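Local coordinates for protein peptidoglycan D,D-transpeptidase MrdA (PDB 7KIS) that probably cross-links the peptide stems of peptidoglycan as a penicillin-binding transpeptidase during cell-wall synthesis, at residues P331-P345 with L500-M513. Numbering follows the deposited sequence.
Sequences PAVALAGLDAGVVTP and LRDPANWDRVDYGM
P331 and V509 mark the nearest backbone approach of two helices, 331-340 and 504-513, whose axes come within 10.2 Å and run roughly antiparallel, with 147° between their directions. Knobs-into-holes packing is worked out here on a small scale: V509 is the knob, seated among P331, A334, L335 and L338. Its two methyls divide the hole. With CG1 of V509 anti to the backbone N (chi1 162°), that branch lies 3.6 Å from CB of P331, whereas CG2 of V509 turns to the leucines and meets CD2 of L335 at 3.7 Å. M513, one turn on, lays CG and SD against the proline ring, its side chain crossing at about a right angle.

L335 also splits its branches. CD1 of L335 lies 3.6 Å from CZ3 of W506, the two side chains crossing at about a right angle, and CD2 reaches the CD2 methyl of L500, which lies over one face of the indole, toward its rim. Helix 459-470 adds L469 to this apolar cluster, touching P331, L335, W506 and M513.

In the transpeptidase domain of penicillin-binding proteins, the helix carrying P331 starts at the end of the SXXK motif, whose serine is S327, the predicted acyl-ester nucleophile. The side chain of P331 is about 7 Å from that of S327, and the contact packs helix 504-518 against the helix that follows this serine.

Polar groups border the apolar packing. At the C-terminal end of helix 331-340, OD1 of D339 accepts a weak but nearly straight hydrogen bond from the backbone N of R501 (3.4 Å), and O of D339 lies over one face of the R501 guanidinium. Beyond the helix, CG of P345 rests over a face of the R508 guanidinium, 3.3 Å from NE. The R508 guanidinium is held by OD1 of N505, in its plane and 3.2 Å from NE of R508, and its NH2 forms a salt bridge with OD2 of D502.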
# COMPACT_ATOMS: atom_id res chain seq x y z
N PRO A 331 3.79 14.71 -6.02
CA PRO A 331 2.54 15.00 -6.75
C PRO A 331 1.42 15.46 -5.85
O PRO A 331 0.73 16.44 -6.16
CB PRO A 331 2.23 13.67 -7.44
CG PRO A 331 3.55 13.01 -7.60
CD PRO A 331 4.31 13.37 -6.36
N ALA A 332 1.20 14.77 -4.72
CA ALA A 332 0.15 15.17 -3.80
C ALA A 332 0.45 16.53 -3.17
O ALA A 332 -0.47 17.33 -2.94
CB ALA A 332 -0.04 14.10 -2.72
N VAL A 333 1.72 16.80 -2.88
CA VAL A 333 2.09 18.11 -2.34
C VAL A 333 1.83 19.20 -3.38
O VAL A 333 1.36 20.29 -3.05
CB VAL A 333 3.56 18.10 -1.89
CG1 VAL A 333 3.94 19.45 -1.30
CG2 VAL A 333 3.79 16.99 -0.87
N ALA A 334 2.11 18.91 -4.65
CA ALA A 334 1.84 19.87 -5.71
C ALA A 334 0.35 20.17 -5.80
O ALA A 334 -0.05 21.32 -6.00
CB ALA A 334 2.36 19.35 -7.05
N LEU A 335 -0.49 19.14 -5.66
CA LEU A 335 -1.93 19.36 -5.66
C LEU A 335 -2.38 20.14 -4.44
O LEU A 335 -3.37 20.88 -4.50
CB LEU A 335 -2.66 18.02 -5.73
CG LEU A 335 -2.73 17.36 -7.11
CD1 LEU A 335 -3.46 16.03 -7.03
CD2 LEU A 335 -3.41 18.29 -8.11
N ALA A 336 -1.67 19.99 -3.31
CA ALA A 336 -1.98 20.79 -2.13
C ALA A 336 -1.71 22.27 -2.38
O ALA A 336 -2.50 23.13 -1.98
CB ALA A 336 -1.18 20.29 -0.93
N GLY A 337 -0.60 22.58 -3.04
CA GLY A 337 -0.30 23.97 -3.36
C GLY A 337 -1.17 24.51 -4.48
O GLY A 337 -1.61 25.66 -4.43
N LEU A 338 -1.42 23.69 -5.50
CA LEU A 338 -2.26 24.13 -6.61
C LEU A 338 -3.68 24.40 -6.14
O LEU A 338 -4.34 25.33 -6.64
CB LEU A 338 -2.25 23.08 -7.73
CG LEU A 338 -1.01 23.01 -8.62
CD1 LEU A 338 -0.96 21.70 -9.38
CD2 LEU A 338 -0.97 24.18 -9.59
N ASP A 339 -4.17 23.61 -5.19
CA ASP A 339 -5.53 23.80 -4.69
C ASP A 339 -5.64 25.10 -3.90
O ASP A 339 -6.61 25.85 -4.07
CB ASP A 339 -5.94 22.60 -3.83
CG ASP A 339 -7.43 22.57 -3.55
OD1 ASP A 339 -8.22 22.53 -4.51
OD2 ASP A 339 -7.81 22.58 -2.36
N ALA A 340 -4.68 25.37 -3.02
CA ALA A 340 -4.72 26.59 -2.22
C ALA A 340 -4.55 27.84 -3.06
O ALA A 340 -4.98 28.92 -2.63
CB ALA A 340 -3.64 26.54 -1.13
N GLY A 341 -3.93 27.74 -4.23
CA GLY A 341 -3.67 28.89 -5.07
C GLY A 341 -2.31 29.52 -4.87
O GLY A 341 -2.02 30.53 -5.52
N VAL A 342 -1.48 28.97 -3.99
CA VAL A 342 -0.15 29.52 -3.77
C VAL A 342 0.77 29.28 -4.96
O VAL A 342 1.76 30.00 -5.14
CB VAL A 342 0.46 28.95 -2.47
CG1 VAL A 342 -0.45 29.25 -1.30
CG2 VAL A 342 0.67 27.45 -2.60
N VAL A 343 0.47 28.27 -5.78
CA VAL A 343 1.26 27.94 -6.96
C VAL A 343 0.29 27.60 -8.09
O VAL A 343 -0.73 26.95 -7.86
CB VAL A 343 2.23 26.76 -6.71
CG1 VAL A 343 3.30 26.70 -7.78
CG2 VAL A 343 2.88 26.87 -5.34
N THR A 344 0.61 28.05 -9.30
CA THR A 344 -0.20 27.80 -10.48
C THR A 344 0.56 26.88 -11.44
O THR A 344 1.78 26.75 -11.35
CB THR A 344 -0.56 29.12 -11.18
OG1 THR A 344 0.60 29.67 -11.80
CG2 THR A 344 -1.13 30.12 -10.18
N PRO A 345 -0.14 26.22 -12.37
CA PRO A 345 0.53 25.21 -13.21
C PRO A 345 1.70 25.74 -14.03
O PRO A 345 2.57 24.95 -14.41
CB PRO A 345 -0.59 24.72 -14.13
CG PRO A 345 -1.84 24.98 -13.37
CD PRO A 345 -1.60 26.24 -12.60
N LEU A 500 -11.21 19.06 -6.36
CA LEU A 500 -10.36 20.22 -6.61
C LEU A 500 -11.19 21.38 -7.16
O LEU A 500 -12.18 21.19 -7.85
CB LEU A 500 -9.25 19.86 -7.59
CG LEU A 500 -7.91 19.38 -7.04
CD1 LEU A 500 -8.09 18.33 -5.95
CD2 LEU A 500 -7.04 18.83 -8.15
N ARG A 501 -10.75 22.60 -6.83
CA ARG A 501 -11.40 23.78 -7.38
C ARG A 501 -11.09 23.97 -8.86
O ARG A 501 -11.76 24.78 -9.51
CB ARG A 501 -10.97 25.02 -6.60
CG ARG A 501 -11.69 25.19 -5.27
CD ARG A 501 -10.74 25.71 -4.20
NE ARG A 501 -9.97 26.85 -4.67
CZ ARG A 501 -9.09 27.52 -3.92
NH1 ARG A 501 -8.88 27.16 -2.66
NH2 ARG A 501 -8.43 28.54 -4.44
N ASP A 502 -10.12 23.24 -9.39
CA ASP A 502 -9.88 23.16 -10.83
C ASP A 502 -9.55 21.70 -11.13
O ASP A 502 -8.39 21.28 -10.97
CB ASP A 502 -8.76 24.09 -11.28
CG ASP A 502 -8.52 24.04 -12.78
OD1 ASP A 502 -9.45 23.63 -13.51
OD2 ASP A 502 -7.42 24.41 -13.22
N PRO A 503 -10.54 20.90 -11.54
CA PRO A 503 -10.30 19.46 -11.71
C PRO A 503 -9.27 19.13 -12.77
O PRO A 503 -8.77 17.99 -12.80
CB PRO A 503 -11.69 18.92 -12.08
CG PRO A 503 -12.42 20.09 -12.64
CD PRO A 503 -11.92 21.29 -11.89
N ALA A 504 -8.93 20.07 -13.65
CA ALA A 504 -7.88 19.83 -14.64
C ALA A 504 -6.50 19.67 -14.02
O ALA A 504 -5.58 19.22 -14.71
CB ALA A 504 -7.86 20.97 -15.66
N ASN A 505 -6.33 20.03 -12.74
CA ASN A 505 -5.04 19.85 -12.08
C ASN A 505 -4.68 18.37 -11.97
O ASN A 505 -3.49 18.03 -11.93
CB ASN A 505 -5.06 20.49 -10.70
CG ASN A 505 -4.88 22.00 -10.75
OD1 ASN A 505 -4.25 22.52 -11.67
ND2 ASN A 505 -5.44 22.70 -9.77
N TRP A 506 -5.68 17.49 -11.91
CA TRP A 506 -5.41 16.05 -11.94
C TRP A 506 -4.62 15.68 -13.18
O TRP A 506 -3.59 14.99 -13.10
CB TRP A 506 -6.72 15.27 -11.87
CG TRP A 506 -7.46 15.40 -10.57
CD1 TRP A 506 -8.61 16.11 -10.36
CD2 TRP A 506 -7.12 14.81 -9.32
NE1 TRP A 506 -9.00 16.00 -9.04
CE2 TRP A 506 -8.10 15.20 -8.38
CE3 TRP A 506 -6.08 13.98 -8.89
CZ2 TRP A 506 -8.07 14.80 -7.05
CZ3 TRP A 506 -6.05 13.58 -7.56
CH2 TRP A 506 -7.04 13.99 -6.66
N ASP A 507 -5.09 16.12 -14.35
CA ASP A 507 -4.43 15.76 -15.60
C ASP A 507 -3.06 16.40 -15.72
O ASP A 507 -2.19 15.88 -16.43
CB ASP A 507 -5.30 16.17 -16.79
CG ASP A 507 -6.44 15.20 -17.06
OD1 ASP A 507 -6.46 14.12 -16.44
OD2 ASP A 507 -7.31 15.53 -17.89
N ARG A 508 -2.84 17.53 -15.05
CA ARG A 508 -1.54 18.20 -15.11
C ARG A 508 -0.50 17.50 -14.23
O ARG A 508 0.65 17.32 -14.64
CB ARG A 508 -1.69 19.67 -14.72
CG ARG A 508 -2.50 20.47 -15.72
CD ARG A 508 -2.36 21.95 -15.49
NE ARG A 508 -3.50 22.50 -14.77
CZ ARG A 508 -4.51 23.15 -15.35
NH1 ARG A 508 -4.52 23.32 -16.66
NH2 ARG A 508 -5.51 23.61 -14.61
N VAL A 509 -0.89 17.12 -13.01
CA VAL A 509 0.02 16.38 -12.15
C VAL A 509 0.27 14.98 -12.71
O VAL A 509 1.40 14.47 -12.66
CB VAL A 509 -0.53 16.32 -10.71
CG1 VAL A 509 0.15 15.22 -9.91
CG2 VAL A 509 -0.34 17.67 -10.02
N ASP A 510 -0.77 14.35 -13.26
CA ASP A 510 -0.58 13.05 -13.89
C ASP A 510 0.38 13.13 -15.07
O ASP A 510 1.21 12.24 -15.26
CB ASP A 510 -1.93 12.48 -14.34
CG ASP A 510 -2.79 12.03 -13.17
OD1 ASP A 510 -2.37 12.20 -12.01
OD2 ASP A 510 -3.90 11.50 -13.42
N TYR A 511 0.28 14.20 -15.86
CA TYR A 511 1.23 14.39 -16.96
C TYR A 511 2.64 14.62 -16.44
O TYR A 511 3.61 14.20 -17.08
CB TYR A 511 0.79 15.54 -17.85
CG TYR A 511 1.64 15.71 -19.09
CD1 TYR A 511 1.55 14.81 -20.14
CD2 TYR A 511 2.54 16.76 -19.20
CE1 TYR A 511 2.33 14.95 -21.27
CE2 TYR A 511 3.32 16.92 -20.33
CZ TYR A 511 3.21 16.01 -21.37
OH TYR A 511 3.99 16.15 -22.49
N GLY A 512 2.78 15.29 -15.30
CA GLY A 512 4.10 15.42 -14.69
C GLY A 512 4.63 14.07 -14.24
O GLY A 512 5.80 13.74 -14.47
N MET A 513 3.78 13.28 -13.57
CA MET A 513 4.14 11.90 -13.26
C MET A 513 4.36 11.09 -14.53
O MET A 513 5.17 10.15 -14.53
CB MET A 513 3.05 11.25 -12.41
CG MET A 513 2.86 11.87 -11.04
SD MET A 513 1.55 11.03 -10.13
CE MET A 513 2.31 9.45 -9.80